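3-oxo-tetronate kinase (Haemophilus influenzae, PDB 1YZY) catalyses the ATP-dependent phosphorylation of 3-oxo-tetronate to 3-oxo-tetronate 4-phosphate, as a member of the four-carbon acid sugar kinase family. Local coordinates at residues A[17-22]-A[43-48]; A[378-383]-A[397-402]. All blocks are in the same frame, centred on the assembly; numbering follows the deposited sequence.

Interaction 1 (A[17-22]-A[43-48])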
loop_
_atom_site.group_PDB
_atom_site.type_symbol
_atom_site.label_atom_id
_atom_site.label_comp_id
_atom_site.label_asym_id
_atom_site.label_seq_id
_atom_site.Cartn_x
_atom_site.Cartn_y
_atom_site.Cartn_z
ATOM N N SER A 17 -1.182 -4.946 -3.552
ATOM C CA SER A 17 -1.012 -5.053 -4.997
ATOM C C SER A 17 -0.382 -6.412 -5.302
ATOM O O SER A 17 -0.738 -7.064 -6.282
ATOM C CB SER A 17 -0.099 -3.946 -5.522
ATOM O OG SER A 17 -0.850 -2.881 -6.088
ATOM N N PHE A 18 0.570 -6.819 -4.466
ATOM C CA PHE A 18 1.238 -8.099 -4.639
ATOM C C PHE A 18 0.275 -9.264 -4.531
ATOM O O PHE A 18 0.358 -10.212 -5.304
ATOM C CB PHE A 18 2.393 -8.260 -3.641
ATOM C CG PHE A 18 3.722 -7.851 -4.202
ATOM C CD1 PHE A 18 4.206 -8.444 -5.364
ATOM C CD2 PHE A 18 4.482 -6.865 -3.588
ATOM C CE1 PHE A 18 5.426 -8.061 -5.913
ATOM C CE2 PHE A 18 5.714 -6.467 -4.126
ATOM C CZ PHE A 18 6.184 -7.069 -5.293
ATOM N N LEU A 19 -0.641 -9.197 -3.576
ATOM C CA LEU A 19 -1.613 -10.261 -3.402
ATOM C C LEU A 19 -2.517 -10.379 -4.621
ATOM O O LEU A 19 -2.880 -11.485 -5.020
ATOM C CB LEU A 19 -2.446 -10.025 -2.140
ATOM C CG LEU A 19 -1.651 -9.995 -0.829
ATOM C CD1 LEU A 19 -2.582 -9.693 0.336
ATOM C CD2 LEU A 19 -0.936 -11.325 -0.609
ATOM N N VAL A 20 -2.855 -9.236 -5.216
ATOM C CA VAL A 20 -3.726 -9.177 -6.398
ATOM C C VAL A 20 -3.001 -9.619 -7.674
ATOM O O VAL A 20 -3.574 -10.298 -8.526
ATOM C CB VAL A 20 -4.317 -7.738 -6.588
ATOM C CG1 VAL A 20 -5.009 -7.598 -7.950
ATOM C CG2 VAL A 20 -5.318 -7.446 -5.490
ATOM N N GLU A 21 -1.764 -9.165 -7.831
ATOM C CA GLU A 21 -0.948 -9.516 -8.977
ATOM C C GLU A 21 -0.580 -11.004 -8.959
ATOM O O GLU A 21 0.050 -11.514 -9.890
ATOM C CB GLU A 21 0.314 -8.648 -9.001
ATOM C CG GLU A 21 0.035 -7.197 -9.373
ATOM C CD GLU A 21 -0.686 -7.068 -10.711
ATOM O OE1 GLU A 21 -0.006 -6.979 -11.751
ATOM O OE2 GLU A 21 -1.932 -7.060 -10.726
ATOM N N ASN A 22 -0.994 -11.686 -7.895
ATOM C CA ASN A 22 -0.749 -13.100 -7.728
ATOM C C ASN A 22 -2.041 -13.884 -7.529
ATOM O O ASN A 22 -2.084 -14.878 -6.801
ATOM C CB ASN A 22 0.266 -13.335 -6.607
ATOM C CG ASN A 22 1.687 -13.063 -7.061
ATOM O OD1 ASN A 22 2.278 -13.861 -7.795
ATOM N ND2 ASN A 22 2.227 -11.906 -6.682
ATOM N N ALA A 43 -8.354 -11.992 0.541
ATOM C CA ALA A 43 -7.454 -11.319 1.473
ATOM C C ALA A 43 -7.931 -9.920 1.872
ATOM O O ALA A 43 -8.503 -9.187 1.064
ATOM C CB ALA A 43 -6.043 -11.237 0.865
ATOM N N ILE A 44 -7.723 -9.569 3.133
ATOM C CA ILE A 44 -8.086 -8.248 3.616
ATOM C C ILE A 44 -6.857 -7.684 4.301
ATOM O O ILE A 44 -6.297 -8.319 5.186
ATOM C CB ILE A 44 -9.239 -8.287 4.635
ATOM C CG1 ILE A 44 -10.466 -8.970 4.029
ATOM C CG2 ILE A 44 -9.600 -6.863 5.060
ATOM C CD1 ILE A 44 -11.571 -9.238 5.030
ATOM N N VAL A 45 -6.410 -6.518 3.846
ATOM C CA VAL A 45 -5.255 -5.844 4.411
ATOM C C VAL A 45 -5.698 -4.617 5.223
ATOM O O VAL A 45 -6.417 -3.765 4.709
ATOM C CB VAL A 45 -4.314 -5.334 3.292
ATOM C CG1 VAL A 45 -3.076 -4.692 3.893
ATOM C CG2 VAL A 45 -3.922 -6.462 2.357
ATOM N N ILE A 46 -5.298 -4.532 6.487
ATOM C CA ILE A 46 -5.635 -3.366 7.305
ATOM C C ILE A 46 -4.389 -2.500 7.479
ATOM O O ILE A 46 -3.375 -2.947 8.000
ATOM C CB ILE A 46 -6.229 -3.746 8.689
ATOM C CG1 ILE A 46 -7.604 -4.384 8.505
ATOM C CG2 ILE A 46 -6.365 -2.497 9.583
ATOM C CD1 ILE A 46 -8.276 -4.753 9.799
ATOM N N SER A 47 -4.467 -1.281 6.963
ATOM C CA SER A 47 -3.390 -0.299 7.015
ATOM C C SER A 47 -3.412 0.498 8.321
ATOM O O SER A 47 -4.433 1.101 8.678
ATOM C CB SER A 47 -3.514 0.642 5.805
ATOM O OG SER A 47 -3.157 1.979 6.112
ATOM N N LEU A 48 -2.292 0.474 9.042
ATOM C CA LEU A 48 -2.163 1.196 10.308
ATOM C C LEU A 48 -1.036 2.225 10.228
ATOM O O LEU A 48 -0.448 2.442 9.163
ATOM C CB LEU A 48 -1.890 0.224 11.462
ATOM C CG LEU A 48 -2.881 -0.900 11.789
ATOM C CD1 LEU A 48 -2.237 -1.883 12.758
ATOM C CD2 LEU A 48 -4.171 -0.344 12.375
#

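Interaction 2 (A[378-383]-A[397-402])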
loop_
_atom_site.group_PDB
_atom_site.type_symbol
_atom_site.label_atom_id
_atom_site.label_comp_id
_atom_site.label_asym_id
_atom_site.label_seq_id
_atom_site.Cartn_x
_atom_site.Cartn_y
_atom_site.Cartn_z
ATOM N N PRO A 378 2.743 0.587 -12.225
ATOM C CA PRO A 378 3.271 0.123 -10.938
ATOM C C PRO A 378 2.941 1.149 -9.860
ATOM O O PRO A 378 3.322 2.320 -9.968
ATOM C CB PRO A 378 4.781 0.035 -11.194
ATOM C CG PRO A 378 4.864 -0.261 -12.655
ATOM C CD PRO A 378 3.821 0.679 -13.228
ATOM N N GLY A 379 2.212 0.704 -8.842
ATOM C CA GLY A 379 1.828 1.581 -7.752
ATOM C C GLY A 379 0.485 2.262 -7.952
ATOM O O GLY A 379 0.008 2.960 -7.058
ATOM N N VAL A 380 -0.133 2.064 -9.114
ATOM C CA VAL A 380 -1.429 2.673 -9.396
ATOM C C VAL A 380 -2.498 1.670 -9.849
ATOM O O VAL A 380 -2.734 1.499 -11.043
ATOM C CB VAL A 380 -1.322 3.785 -10.472
ATOM C CG1 VAL A 380 -2.585 4.630 -10.479
ATOM C CG2 VAL A 380 -0.107 4.660 -10.227
ATOM N N PRO A 381 -3.096 0.928 -8.907
ATOM C CA PRO A 381 -4.132 -0.027 -9.309
ATOM C C PRO A 381 -5.515 0.653 -9.393
ATOM O O PRO A 381 -5.685 1.805 -8.967
ATOM C CB PRO A 381 -4.093 -1.049 -8.171
ATOM C CG PRO A 381 -3.775 -0.204 -6.985
ATOM C CD PRO A 381 -2.680 0.696 -7.509
ATOM N N TRP A 382 -6.478 -0.032 -9.998
ATOM C CA TRP A 382 -7.833 0.491 -10.075
ATOM C C TRP A 382 -8.468 0.108 -8.747
ATOM O O TRP A 382 -8.207 -0.980 -8.224
ATOM C CB TRP A 382 -8.612 -0.143 -11.237
ATOM C CG TRP A 382 -8.677 0.739 -12.437
ATOM C CD1 TRP A 382 -8.142 0.493 -13.670
ATOM C CD2 TRP A 382 -9.264 2.048 -12.502
ATOM N NE1 TRP A 382 -8.349 1.575 -14.501
ATOM C CE2 TRP A 382 -9.035 2.542 -13.810
ATOM C CE3 TRP A 382 -9.958 2.854 -11.585
ATOM C CZ2 TRP A 382 -9.476 3.809 -14.223
ATOM C CZ3 TRP A 382 -10.396 4.112 -11.995
ATOM C CH2 TRP A 382 -10.151 4.576 -13.304
ATOM N N LEU A 383 -9.286 0.999 -8.197
ATOM C CA LEU A 383 -9.937 0.749 -6.918
ATOM C C LEU A 383 -11.456 0.835 -7.033
ATOM O O LEU A 383 -11.993 1.284 -8.035
ATOM C CB LEU A 383 -9.473 1.791 -5.893
ATOM C CG LEU A 383 -7.992 2.045 -5.602
ATOM C CD1 LEU A 383 -7.834 3.314 -4.749
ATOM C CD2 LEU A 383 -7.386 0.847 -4.886
ATOM N N GLY A 397 2.402 11.699 -7.403
ATOM C CA GLY A 397 3.107 12.494 -8.411
ATOM C C GLY A 397 4.186 11.815 -9.245
ATOM O O GLY A 397 4.434 12.228 -10.375
ATOM N N ASN A 398 4.839 10.786 -8.715
ATOM C CA ASN A 398 5.912 10.138 -9.459
ATOM C C ASN A 398 5.573 8.941 -10.341
ATOM O O ASN A 398 6.313 8.636 -11.280
ATOM C CB ASN A 398 7.044 9.752 -8.510
ATOM C CG ASN A 398 7.904 10.934 -8.117
ATOM O OD1 ASN A 398 8.025 11.911 -8.861
ATOM N ND2 ASN A 398 8.537 10.839 -6.950
ATOM N N PHE A 399 4.486 8.248 -10.022
ATOM C CA PHE A 399 4.088 7.056 -10.766
ATOM C C PHE A 399 3.509 7.322 -12.150
ATOM O O PHE A 399 3.190 8.457 -12.498
ATOM C CB PHE A 399 3.090 6.237 -9.943
ATOM C CG PHE A 399 3.534 5.968 -8.528
ATOM C CD1 PHE A 399 4.871 6.088 -8.159
ATOM C CD2 PHE A 399 2.607 5.603 -7.562
ATOM C CE1 PHE A 399 5.276 5.851 -6.851
ATOM C CE2 PHE A 399 3.001 5.363 -6.248
ATOM C CZ PHE A 399 4.341 5.488 -5.893
ATOM N N GLY A 400 3.371 6.250 -12.927
ATOM C CA GLY A 400 2.815 6.340 -14.267
ATOM C C GLY A 400 3.715 6.882 -15.362
ATOM O O GLY A 400 4.642 7.654 -15.110
ATOM N N LYS A 401 3.485 6.410 -16.582
ATOM C CA LYS A 401 4.251 6.876 -17.733
ATOM C C LYS A 401 3.577 8.153 -18.233
ATOM O O LYS A 401 2.526 8.536 -17.726
ATOM C CB LYS A 401 4.273 5.819 -18.845
ATOM C CG LYS A 401 5.074 4.558 -18.515
ATOM C CD LYS A 401 5.006 3.506 -19.633
ATOM C CE LYS A 401 3.667 2.749 -19.677
ATOM N NZ LYS A 401 2.483 3.580 -20.074
ATOM N N GLU A 402 4.145 8.774 -19.260
ATOM C CA GLU A 402 3.598 10.014 -19.806
ATOM C C GLU A 402 2.116 9.974 -20.172
ATOM O O GLU A 402 1.377 10.922 -19.904
ATOM C CB GLU A 402 4.387 10.440 -21.038
ATOM C CG GLU A 402 5.831 10.776 -20.770
ATOM C CD GLU A 402 6.588 11.040 -22.051
ATOM O OE1 GLU A 402 7.372 10.157 -22.466
ATOM O OE2 GLU A 402 6.385 12.120 -22.648
HETATM O O HOH W 1 4.692 3.847 -11.907
#

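Interaction 1 (A[17-22]-A[43-48])
Leu19, near the C-terminal end of helix 9-20, meets Ala43 and Val45 of strand 43-47 through apolar contacts alone, with 92 Å² buried between the two segments. One methyl does all the touching: Leu19 CD1 sits 3.8 Å from Ala43 CB and 4.0 Å from Val45 CG2. The two partners subtend an angle of about 88° at CD1, and Ala43 CB is 5.4 Å from Val45 CG2, so CD1 bears on both at once. Alternate residues of a strand project to the same side, and Ala43 and Val45 both send CB toward the helix while Ile44 between them points away. The torsions decide which branch arrives. In Leu19, CG is anti to the carbonyl carbon (chi1 -61°) and CD1 continues anti to CA, reaching the strand, while Leu19 CD2 is 5.3 Å from Ala43 CB. In Val45 it is CG2, beside the backbone N, that faces the leucine.

The hydrogen bonds near the contact lie within the segments or reach neighbouring strands and helix 221-232. Glu21 N bonds to Ser17 O at 2.8 Å, a regular helical step. Phe18 O accepts from Asn22 ND2 at 2.9 Å with an N-H...O angle of 164°; the oxygen lies almost in the asparagine amide plane. The strand runs parallel to strands 3-6 and 26-30, bonding through Ile44 to Leu2 and Val4 and through Ala43 and Val45 to Val27. Thr26 and, on helix 221-232, Ala228 also touch Leu19.

Helix 9-20 is thus packed against parallel strands in the sugar-binding domain, away from the probable ATP site. All three residues are buried and aliphatic, so the contact has no directional bond and rests on exclusion of water and the fit of one methyl against two.

Interaction 2 (A[378-383]-A[397-402])
Phe399 buries the largest area of any residue in this contact, 59 Å², and it rests against Pro378, Gly379 and Val380. Its closest partner is Val380, whose CG2 comes within 3.6 Å of Phe399 CB. The same methyl is 3.9 Å from Phe399 CD2 and lies near the ring plane, so it meets the ring at its edge and not over a face. Val380 CG2 stands beside the backbone N because CG1 takes the position anti to it (chi1 -165°). Val380 is buried, whereas Phe399 remains largely exposed.

Pro378 and Gly379 have the backbone angles of the central pair of a type II turn, just ahead of strand 380-385 and following its antiparallel neighbour 369-375. Strand 391-395 pairs antiparallel with 380-385 on the other side, and 397-402 lies in the loop between it and helix 404-410. The contact therefore joins the entrance of one strand to the exit of its partner. Gly397, early in this loop, probably contributes to the ATP site, as in related kinases.

The carbonyls of the turn approach the ring obliquely: Gly379 O is 3.7 Å from Phe399 CD2, and Pro378 O lies 3.9 Å from Phe399 CG. Gly379 CA is 4.1 Å from Phe399 CD2. This closeness and the positive phi of 92°, which would press a CB against Pro378 O, both call for a residue without a side chain.

Polar linkage is left to one water. It donates to Pro378 O at 2.8 Å and accepts from Gly400 N at 2.9 Å, the two partners making an angle of about 118° at the water. This bridges backbone groups too far apart to bond directly. Further along the loop, Lys401 NZ forms a salt bridge with Asp403, and Lys401 O accepts from Gln262 NE2.

Overall arrangement
Interactions 1 and 2 lie in different halves of the chain, the first in the sugar-binding N-terminal domain and the second in the nucleotide-binding C-terminal domain, with centres about 17 Å apart. Their segments nevertheless meet: Ser17 OG, on the helix of interaction 1, is 4.1 Å from Pro381 CG on the strand of interaction 2, a packing contact between the two parts of the protein. Interaction 2 is the one related to the ATP site inferred by similarity. It includes Gly397, and the side chain of Phe399 is about 9 Å from Gly355 and about 10 Å from the side chain of Ser254. Interaction 1 is buried and remote from these residues.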